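Local coordinates for protein Serpin48 (Tenebrio molitor, PDB 3OZQ) that inhibits the serine protease SPE with high specificity, acting as a serpin in the insect's innate immune response, at residues Lys24-Thr29 with Lys280-Lys285; Phe34-Phe39 with Ile313-Phe318; Glu58-Val63 with Leu286-Ala291. All blocks are in the same frame, centred on the assembly; numbering follows the deposited sequence.

Contact 1: residues Lys24-Thr29 with Lys280-Lys285; sequences KEVLKT and KKVLKK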
loop_
_atom_site.group_PDB
_atom_site.type_symbol
_atom_site.label_atom_id
_atom_site.label_comp_id
_atom_site.label_asym_id
_atom_site.label_seq_id
_atom_site.Cartn_x
_atom_site.Cartn_y
_atom_site.Cartn_z
ATOM N N LYS A 24 0.913 -5.574 -10.680
ATOM C CA LYS A 24 1.108 -5.771 -12.120
ATOM C C LYS A 24 0.762 -4.522 -12.905
ATOM O O LYS A 24 1.421 -4.184 -13.883
ATOM C CB LYS A 24 0.265 -6.949 -12.630
ATOM C CG LYS A 24 0.623 -7.398 -14.044
ATOM C CD LYS A 24 -0.007 -8.755 -14.395
ATOM C CE LYS A 24 0.774 -9.937 -13.799
ATOM N NZ LYS A 24 1.950 -10.398 -14.624
ATOM N N GLU A 25 -0.283 -3.831 -12.474
ATOM C CA GLU A 25 -0.673 -2.588 -13.118
ATOM C C GLU A 25 0.325 -1.470 -12.833
ATOM O O GLU A 25 0.770 -0.779 -13.748
ATOM C CB GLU A 25 -2.070 -2.177 -12.654
ATOM C CG GLU A 25 -3.004 -1.856 -13.782
ATOM C CD GLU A 25 -2.893 -2.846 -14.923
ATOM O OE1 GLU A 25 -3.089 -4.054 -14.690
ATOM O OE2 GLU A 25 -2.610 -2.408 -16.058
ATOM N N VAL A 26 0.691 -1.299 -11.566
ATOM C CA VAL A 26 1.574 -0.192 -11.194
ATOM C C VAL A 26 2.911 -0.264 -11.921
ATOM O O VAL A 26 3.453 0.760 -12.342
ATOM C CB VAL A 26 1.783 -0.094 -9.680
ATOM C CG1 VAL A 26 2.956 0.842 -9.362
ATOM C CG2 VAL A 26 0.510 0.396 -9.023
ATOM N N LEU A 27 3.422 -1.482 -12.064
ATOM C CA LEU A 27 4.623 -1.763 -12.835
ATOM C C LEU A 27 4.652 -1.030 -14.166
ATOM O O LEU A 27 5.694 -0.527 -14.581
ATOM C CB LEU A 27 4.691 -3.263 -13.119
ATOM C CG LEU A 27 5.831 -4.055 -12.511
ATOM C CD1 LEU A 27 5.614 -5.533 -12.811
ATOM C CD2 LEU A 27 7.169 -3.560 -13.059
ATOM N N LYS A 28 3.508 -1.000 -14.844
ATOM C CA LYS A 28 3.413 -0.437 -16.185
ATOM C C LYS A 28 3.891 1.001 -16.242
ATOM O O LYS A 28 4.496 1.418 -17.224
ATOM C CB LYS A 28 1.971 -0.508 -16.703
ATOM C CG LYS A 28 1.479 -1.916 -17.028
ATOM C CD LYS A 28 0.018 -1.869 -17.478
ATOM C CE LYS A 28 -0.493 -3.222 -17.935
ATOM N NZ LYS A 28 -1.921 -3.125 -18.351
ATOM N N THR A 29 3.619 1.755 -15.186
ATOM C CA THR A 29 3.962 3.168 -15.158
ATOM C C THR A 29 5.205 3.442 -14.306
ATOM O O THR A 29 5.882 4.454 -14.486
ATOM C CB THR A 29 2.760 4.024 -14.683
ATOM O OG1 THR A 29 3.121 5.412 -14.656
ATOM C CG2 THR A 29 2.308 3.600 -13.306
ATOM N N LYS A 280 -6.952 5.459 -10.588
ATOM C CA LYS A 280 -7.990 5.430 -11.623
ATOM C C LYS A 280 -7.527 4.575 -12.796
ATOM O O LYS A 280 -8.250 3.727 -13.302
ATOM C CB LYS A 280 -8.332 6.842 -12.122
ATOM C CG LYS A 280 -9.246 6.805 -13.331
ATOM C CD LYS A 280 -9.694 8.195 -13.788
ATOM C CE LYS A 280 -10.786 8.090 -14.855
ATOM N NZ LYS A 280 -10.889 9.305 -15.736
ATOM N N LYS A 281 -6.312 4.847 -13.244
ATOM C CA LYS A 281 -5.653 4.046 -14.267
ATOM C C LYS A 281 -5.625 2.573 -13.872
ATOM O O LYS A 281 -5.975 1.703 -14.672
ATOM C CB LYS A 281 -4.226 4.552 -14.467
ATOM C CG LYS A 281 -3.408 3.734 -15.452
ATOM C CD LYS A 281 -2.040 4.346 -15.694
ATOM C CE LYS A 281 -2.152 5.758 -16.200
ATOM N NZ LYS A 281 -0.804 6.390 -16.333
ATOM N N VAL A 282 -5.213 2.293 -12.640
ATOM C CA VAL A 282 -5.173 0.909 -12.176
ATOM C C VAL A 282 -6.572 0.288 -12.213
ATOM O O VAL A 282 -6.774 -0.753 -12.836
ATOM C CB VAL A 282 -4.578 0.782 -10.752
ATOM C CG1 VAL A 282 -4.770 -0.637 -10.203
ATOM C CG2 VAL A 282 -3.102 1.172 -10.744
ATOM N N LEU A 283 -7.536 0.944 -11.566
ATOM C CA LEU A 283 -8.857 0.354 -11.380
ATOM C C LEU A 283 -9.600 0.154 -12.699
ATOM O O LEU A 283 -10.386 -0.784 -12.839
ATOM C CB LEU A 283 -9.688 1.167 -10.382
ATOM C CG LEU A 283 -9.079 1.084 -8.979
ATOM C CD1 LEU A 283 -9.764 2.028 -7.992
ATOM C CD2 LEU A 283 -9.134 -0.365 -8.487
ATOM N N LYS A 284 -9.331 1.022 -13.665
ATOM C CA LYS A 284 -9.925 0.881 -14.990
ATOM C C LYS A 284 -9.533 -0.440 -15.637
ATOM O O LYS A 284 -10.373 -1.110 -16.227
ATOM C CB LYS A 284 -9.569 2.061 -15.907
ATOM C CG LYS A 284 -10.463 3.293 -15.701
ATOM C CD LYS A 284 -10.161 4.407 -16.707
ATOM C CE LYS A 284 -11.006 4.268 -17.965
ATOM N NZ LYS A 284 -12.352 4.911 -17.835
ATOM N N LYS A 285 -8.264 -0.822 -15.524
ATOM C CA LYS A 285 -7.825 -2.088 -16.105
ATOM C C LYS A 285 -8.439 -3.282 -15.372
ATOM O O LYS A 285 -8.576 -4.357 -15.943
ATOM C CB LYS A 285 -6.297 -2.201 -16.117
ATOM C CG LYS A 285 -5.624 -1.543 -17.310
ATOM C CD LYS A 285 -5.913 -2.294 -18.612
ATOM C CE LYS A 285 -5.441 -3.745 -18.545
ATOM N NZ LYS A 285 -5.698 -4.471 -19.824
#

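Contact 2: residues Phe34-Phe39 with Ile313-Phe318; sequences FLVSPF and IVQKSF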
loop_
_atom_site.group_PDB
_atom_site.type_symbol
_atom_site.label_atom_id
_atom_site.label_comp_id
_atom_site.label_asym_id
_atom_site.label_seq_id
_atom_site.Cartn_x
_atom_site.Cartn_y
_atom_site.Cartn_z
ATOM N N PHE A 34 9.155 1.116 -6.533
ATOM C CA PHE A 34 7.872 1.652 -6.138
ATOM C C PHE A 34 7.324 0.998 -4.862
ATOM O O PHE A 34 7.806 -0.064 -4.407
ATOM C CB PHE A 34 6.836 1.642 -7.298
ATOM C CG PHE A 34 6.316 0.270 -7.657
ATOM C CD1 PHE A 34 5.294 -0.313 -6.925
ATOM C CD2 PHE A 34 6.851 -0.431 -8.719
ATOM C CE1 PHE A 34 4.804 -1.581 -7.258
ATOM C CE2 PHE A 34 6.377 -1.688 -9.049
ATOM C CZ PHE A 34 5.351 -2.266 -8.310
ATOM N N LEU A 35 6.325 1.677 -4.300
ATOM C CA LEU A 35 5.601 1.231 -3.114
ATOM C C LEU A 35 4.124 1.517 -3.363
ATOM O O LEU A 35 3.776 2.585 -3.864
ATOM C CB LEU A 35 6.085 1.998 -1.875
ATOM C CG LEU A 35 5.366 1.741 -0.547
ATOM C CD1 LEU A 35 5.619 0.309 -0.078
ATOM C CD2 LEU A 35 5.827 2.719 0.525
ATOM N N VAL A 36 3.265 0.546 -3.048
ATOM C CA VAL A 36 1.830 0.697 -3.202
ATOM C C VAL A 36 1.074 -0.016 -2.073
ATOM O O VAL A 36 1.553 -1.015 -1.533
ATOM C CB VAL A 36 1.338 0.192 -4.591
ATOM C CG1 VAL A 36 1.682 -1.311 -4.801
ATOM C CG2 VAL A 36 -0.177 0.493 -4.802
ATOM N N SER A 37 -0.081 0.535 -1.696
ATOM C CA SER A 37 -0.966 -0.123 -0.745
ATOM C C SER A 37 -2.287 -0.480 -1.410
ATOM O O SER A 37 -3.233 0.316 -1.409
ATOM C CB SER A 37 -1.244 0.753 0.464
ATOM O OG SER A 37 -2.074 0.040 1.373
ATOM N N PRO A 38 -2.355 -1.680 -1.998
ATOM C CA PRO A 38 -3.654 -2.110 -2.536
ATOM C C PRO A 38 -4.730 -2.128 -1.446
ATOM O O PRO A 38 -5.887 -1.728 -1.685
ATOM C CB PRO A 38 -3.358 -3.506 -3.078
ATOM C CG PRO A 38 -1.860 -3.458 -3.408
ATOM C CD PRO A 38 -1.275 -2.638 -2.290
ATOM N N PHE A 39 -4.351 -2.550 -0.246
ATOM C CA PHE A 39 -5.301 -2.577 0.869
ATOM C C PHE A 39 -5.938 -1.212 1.114
ATOM O O PHE A 39 -7.163 -1.080 1.127
ATOM C CB PHE A 39 -4.618 -3.038 2.158
ATOM C CG PHE A 39 -5.357 -2.626 3.398
ATOM C CD1 PHE A 39 -4.972 -1.502 4.110
ATOM C CD2 PHE A 39 -6.459 -3.348 3.832
ATOM C CE1 PHE A 39 -5.671 -1.103 5.234
ATOM C CE2 PHE A 39 -7.149 -2.963 4.960
ATOM C CZ PHE A 39 -6.750 -1.843 5.665
ATOM N N ILE A 313 -8.129 9.407 -8.562
ATOM C CA ILE A 313 -7.824 8.632 -7.369
ATOM C C ILE A 313 -6.314 8.581 -7.195
ATOM O O ILE A 313 -5.610 8.001 -8.004
ATOM C CB ILE A 313 -8.356 7.182 -7.447
ATOM C CG1 ILE A 313 -9.826 7.166 -7.870
ATOM C CG2 ILE A 313 -8.189 6.494 -6.098
ATOM C CD1 ILE A 313 -10.364 5.740 -8.074
ATOM N N VAL A 314 -5.824 9.200 -6.139
ATOM C CA VAL A 314 -4.402 9.417 -6.003
ATOM C C VAL A 314 -3.902 8.877 -4.676
ATOM O O VAL A 314 -4.341 9.312 -3.606
ATOM C CB VAL A 314 -4.043 10.931 -6.159
ATOM C CG1 VAL A 314 -2.525 11.121 -6.125
ATOM C CG2 VAL A 314 -4.579 11.442 -7.467
ATOM N N GLN A 315 -3.031 7.883 -4.756
ATOM C CA GLN A 315 -2.351 7.380 -3.565
ATOM C C GLN A 315 -0.926 7.881 -3.502
ATOM O O GLN A 315 -0.210 7.863 -4.492
ATOM C CB GLN A 315 -2.368 5.858 -3.532
ATOM C CG GLN A 315 -1.767 5.272 -2.264
ATOM C CD GLN A 315 -1.839 3.767 -2.240
ATOM O OE1 GLN A 315 -2.820 3.198 -1.758
ATOM N NE2 GLN A 315 -0.800 3.107 -2.753
ATOM N N LYS A 316 -0.507 8.309 -2.326
ATOM C CA LYS A 316 0.896 8.614 -2.111
ATOM C C LYS A 316 1.341 8.002 -0.811
ATOM O O LYS A 316 0.631 8.074 0.189
ATOM C CB LYS A 316 1.131 10.125 -2.078
ATOM C CG LYS A 316 2.597 10.508 -2.141
ATOM C CD LYS A 316 2.724 11.997 -2.426
ATOM C CE LYS A 316 4.173 12.366 -2.758
ATOM N NZ LYS A 316 4.311 13.767 -3.258
ATOM N N SER A 317 2.516 7.382 -0.838
ATOM C CA SER A 317 3.044 6.686 0.332
ATOM C C SER A 317 4.563 6.636 0.258
ATOM O O SER A 317 5.147 6.834 -0.806
ATOM C CB SER A 317 2.465 5.268 0.409
ATOM O OG SER A 317 3.010 4.437 -0.604
ATOM N N PHE A 318 5.193 6.386 1.401
ATOM C CA PHE A 318 6.628 6.150 1.454
ATOM C C PHE A 318 6.953 5.097 2.495
ATOM O O PHE A 318 6.129 4.763 3.360
ATOM C CB PHE A 318 7.388 7.433 1.782
ATOM C CG PHE A 318 7.223 7.886 3.192
ATOM C CD1 PHE A 318 6.096 8.603 3.569
ATOM C CD2 PHE A 318 8.191 7.613 4.142
ATOM C CE1 PHE A 318 5.936 9.027 4.875
ATOM C CE2 PHE A 318 8.035 8.030 5.449
ATOM C CZ PHE A 318 6.909 8.740 5.814
HETATM O O HOH W 1 1.726 4.513 -3.053
#

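Contact 3: residues Glu58-Val63 with Leu286-Ala291; sequences EEIRQV and LGVKKA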
loop_
_atom_site.group_PDB
_atom_site.type_symbol
_atom_site.label_atom_id
_atom_site.label_comp_id
_atom_site.label_asym_id
_atom_site.label_seq_id
_atom_site.Cartn_x
_atom_site.Cartn_y
_atom_site.Cartn_z
ATOM N N GLU A 58 -22.083 -1.862 -8.013
ATOM C CA GLU A 58 -21.948 -3.303 -8.172
ATOM C C GLU A 58 -20.624 -3.679 -8.830
ATOM O O GLU A 58 -19.996 -4.663 -8.454
ATOM C CB GLU A 58 -23.123 -3.864 -8.978
ATOM C CG GLU A 58 -23.081 -5.376 -9.168
ATOM C CD GLU A 58 -23.090 -6.134 -7.852
ATOM O OE1 GLU A 58 -23.468 -5.540 -6.817
ATOM O OE2 GLU A 58 -22.710 -7.327 -7.855
ATOM N N GLU A 59 -20.215 -2.899 -9.825
ATOM C CA GLU A 59 -18.917 -3.081 -10.461
ATOM C C GLU A 59 -17.814 -3.019 -9.418
ATOM O O GLU A 59 -17.037 -3.959 -9.270
ATOM C CB GLU A 59 -18.675 -1.996 -11.507
ATOM C CG GLU A 59 -18.826 -2.445 -12.941
ATOM C CD GLU A 59 -18.557 -1.317 -13.918
ATOM O OE1 GLU A 59 -18.115 -0.234 -13.471
ATOM O OE2 GLU A 59 -18.796 -1.505 -15.130
ATOM N N ILE A 60 -17.748 -1.913 -8.684
ATOM C CA ILE A 60 -16.724 -1.753 -7.652
ATOM C C ILE A 60 -16.694 -2.978 -6.749
ATOM O O ILE A 60 -15.623 -3.448 -6.346
ATOM C CB ILE A 60 -16.973 -0.494 -6.817
ATOM C CG1 ILE A 60 -16.775 0.754 -7.690
ATOM C CG2 ILE A 60 -16.052 -0.434 -5.622
ATOM C CD1 ILE A 60 -17.255 2.019 -7.046
ATOM N N ARG A 61 -17.874 -3.503 -6.443
ATOM C CA ARG A 61 -17.981 -4.674 -5.580
ATOM C C ARG A 61 -17.346 -5.889 -6.253
ATOM O O ARG A 61 -16.636 -6.663 -5.616
ATOM C CB ARG A 61 -19.449 -4.960 -5.263
ATOM C CG ARG A 61 -19.683 -5.675 -3.941
ATOM C CD ARG A 61 -20.939 -6.541 -4.014
ATOM N NE ARG A 61 -20.736 -7.662 -4.928
ATOM C CZ ARG A 61 -21.673 -8.536 -5.282
ATOM N NH1 ARG A 61 -22.908 -8.431 -4.805
ATOM N NH2 ARG A 61 -21.367 -9.519 -6.124
ATOM N N GLN A 62 -17.621 -6.034 -7.545
ATOM C CA GLN A 62 -17.121 -7.125 -8.368
ATOM C C GLN A 62 -15.606 -7.114 -8.413
ATOM O O GLN A 62 -14.979 -8.163 -8.285
ATOM C CB GLN A 62 -17.687 -7.014 -9.795
ATOM C CG GLN A 62 -17.096 -7.975 -10.845
ATOM C CD GLN A 62 -17.126 -7.399 -12.272
ATOM O OE1 GLN A 62 -17.565 -6.273 -12.485
ATOM N NE2 GLN A 62 -16.643 -8.166 -13.241
ATOM N N VAL A 63 -15.008 -5.938 -8.596
ATOM C CA VAL A 63 -13.547 -5.871 -8.714
ATOM C C VAL A 63 -12.841 -6.040 -7.371
ATOM O O VAL A 63 -11.775 -6.642 -7.291
ATOM C CB VAL A 63 -13.048 -4.603 -9.470
ATOM C CG1 VAL A 63 -14.185 -3.660 -9.734
ATOM C CG2 VAL A 63 -11.926 -3.922 -8.700
ATOM N N LEU A 286 -8.814 -3.075 -14.113
ATOM C CA LEU A 286 -9.313 -4.155 -13.256
ATOM C C LEU A 286 -10.829 -4.351 -13.297
ATOM O O LEU A 286 -11.337 -5.338 -12.759
ATOM C CB LEU A 286 -8.881 -3.919 -11.810
ATOM C CG LEU A 286 -7.365 -3.883 -11.595
ATOM C CD1 LEU A 286 -7.058 -3.812 -10.110
ATOM C CD2 LEU A 286 -6.724 -5.102 -12.228
ATOM N N GLY A 287 -11.547 -3.403 -13.901
ATOM C CA GLY A 287 -12.975 -3.568 -14.116
ATOM C C GLY A 287 -13.913 -2.467 -13.655
ATOM O O GLY A 287 -15.122 -2.569 -13.865
ATOM N N VAL A 288 -13.388 -1.429 -13.014
ATOM C CA VAL A 288 -14.216 -0.294 -12.633
ATOM C C VAL A 288 -14.281 0.691 -13.795
ATOM O O VAL A 288 -13.285 1.345 -14.120
ATOM C CB VAL A 288 -13.675 0.442 -11.401
ATOM C CG1 VAL A 288 -14.569 1.622 -11.060
ATOM C CG2 VAL A 288 -13.558 -0.499 -10.217
ATOM N N LYS A 289 -15.451 0.790 -14.426
ATOM C CA LYS A 289 -15.616 1.671 -15.583
ATOM C C LYS A 289 -16.682 2.731 -15.326
ATOM O O LYS A 289 -16.412 3.929 -15.441
ATOM C CB LYS A 289 -15.958 0.874 -16.846
ATOM C CG LYS A 289 -14.987 -0.263 -17.177
ATOM C CD LYS A 289 -13.528 0.104 -16.868
ATOM C CE LYS A 289 -12.558 -0.453 -17.908
ATOM N NZ LYS A 289 -12.376 0.501 -19.052
ATOM N N LYS A 290 -17.876 2.278 -14.944
ATOM C CA LYS A 290 -19.032 3.155 -14.774
ATOM C C LYS A 290 -18.751 4.363 -13.894
ATOM O O LYS A 290 -19.139 5.476 -14.233
ATOM C CB LYS A 290 -20.224 2.380 -14.201
ATOM C CG LYS A 290 -21.295 2.012 -15.226
ATOM C CD LYS A 290 -20.725 1.222 -16.396
ATOM C CE LYS A 290 -21.789 0.964 -17.458
ATOM N NZ LYS A 290 -22.944 0.187 -16.912
ATOM N N ALA A 291 -18.083 4.140 -12.764
ATOM C CA ALA A 291 -17.909 5.191 -11.768
ATOM C C ALA A 291 -17.075 6.365 -12.274
ATOM O O ALA A 291 -17.094 7.438 -11.672
ATOM C CB ALA A 291 -17.316 4.629 -10.493
HETATM O O HOH W 2 -18.320 1.325 -11.364
#

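Contact 1: residues Lys24-Thr29 with Lys280-Lys285
Glu25 and Val282 bring the two helices nearest, their CA atoms 5.8 Å apart. The segment axes approach to 9.6 Å, with 131° between their N-to-C directions, so the helices pass at a steep slant and touch over a short patch. The close-packed part is built from the aliphatic stem of Glu25 and two valines. Glu25 CB stands before both methyls of Val282, 4.0 Å from Val282 CG1, while Glu25 CG rests on the backbone at Val282 CA. One layer deeper, the branch of Val26 that lies beside its own backbone N meets the matching branch of Val282, Val26 CG2 to Val282 CG2 being 4.1 Å; these two valines are buried and close the interior side of the interface.

Toward solvent the character changes. The chain of Glu25 bends at its second torsion (43°), which carries the carboxylate along the solvent side and lays it across the stem of Lys285 at about a right angle, with Glu25 OE2 3.4 Å from Lys285 CG. This is a contact with methylenes, since the ammonium of Lys285 lies farther off. The salt bridge of Glu25 runs within its own helix, to Lys28, whose extended chain reaches back toward Glu25; the modelled separation of 2.5 Å between Lys28 NZ and Glu25 OE2 is too short to be taken literally. Lys28 NZ and Lys285 NZ lie 4.3 Å apart on the side where the Glu25 carboxylate sits, whose charge probably offsets theirs. At the other exposed margin Thr29 and Lys281 approach loosely. The arrangement is an oblique helix-helix packing of the serpin fold, joining helix 10-29 to helix 279-286, with an apolar floor and a charged outer margin.

Contact 2: residues Phe34-Phe39 with Ile313-Phe318
Leu35 and Phe318 mark the backbone approach, their CA atoms 6.8 Å apart, where strand 34-36 crosses over strand 313-318 with 117° between the N-to-C directions, the two strands belonging to different layers. Side chains and one water fill the interval. From Leu35, CD2 rests on the peptide of Phe318, 3.3 Å from Phe318 C, and flanks the hydroxyl of Ser317, with Leu35 CD2 to Ser317 OG at 3.5 Å. Ser317 has its OG between its own backbone N and carbonyl carbon (chi1 71°), which points the hydroxyl at strand 34-36. There it meets a buried water: Ser317 OG lies 2.8 Å from the water oxygen, and the same water donates to Leu35 O at 2.9 Å, bridging the two layers.

Gln315 makes the second crossing. Its chain is fully stretched, CG anti to the backbone N (chi1 -176°) and the next torsion likewise extended, so the amide is delivered to the backbone of Ser37. Gln315 CD sits 3.7 Å from Ser37 N and 3.8 Å from Ser37 O, placing the flat group alongside both polar atoms of that residue. Its amide end meets the CG2 methyl of Val36, the two side chains crossing at about a right angle. Ser37 itself is the N-cap of helix 38-50: its OG is bonded to Ser40 N and to Leu367 O. The site probably corresponds to the serpin shutter, the region underlying the central sheet where its strands part. Strand 34-36 is paired with strand 365-372, strand 310-321 lies between strands 163-174 and 260-278, and Phe279 at the start of helix 279-286 packs against both Val36 and Gln315.

Contact 3: residues Glu58-Val63 with Leu286-Ala291
Glu59 reaches across to the loop 286-291, and one of its oxygens grips two successive backbone N-H groups. Lys290 N donates to Glu59 OE1 at 2.9 Å (150° at the hydrogen) on the syn lone pair, whereas Lys289 N, 3.0 Å from Glu59 OE1, comes from above the carboxylate plane, 49° out of it. A water extends the grip, donating to Glu59 OE1 at 2.6 Å and accepting from Ala291 N. The other oxygen, OE2, lies across the stem of Lys290, 3.6 Å from Lys290 CD. With an alanine at Glu59 the amides of Lys289 and Lys290 would probably lose their shared acceptor, and this turn would be freer to shift.

Farther along, apolar groups take over. Val63 CG1 is modelled 3.3 Å from Val288 CG2, closer than usual for carbons, with the first torsion of Val63 nearly eclipsed; the exact placing of this side chain is doubtful. Ile60 CG1 meets the other branch, Val288 CG1, at 4.1 Å, so Val288 wedges between two residues of one helical face. Gly287, in the Schellman motif ending helix 279-286, brings its backbone past Val63. Two N-H donors plus a water on one oxygen are likely to favour an ionised Glu59.

Along the chain the segments run 24-29, 34-39, 58-63, 280-285, 286-291 and 313-318, so each contact ties a segment from the first 63 residues to one from 280-318. Contact 1 crosses both others, and contact 3 is nested within contact 2. Their centres lie about 12 Å (1 and 2), 14 Å (1 and 3) and 19 Å (2 and 3) apart. Helix 279-286 joins contacts 1 and 3, with a probable hydrogen bond from Val288 N to Leu283 O, and Val26 packs on Phe34 between contacts 1 and 2. Contact 2, deepest, bears on the central sheet that opens when serpins take up their reactive loop.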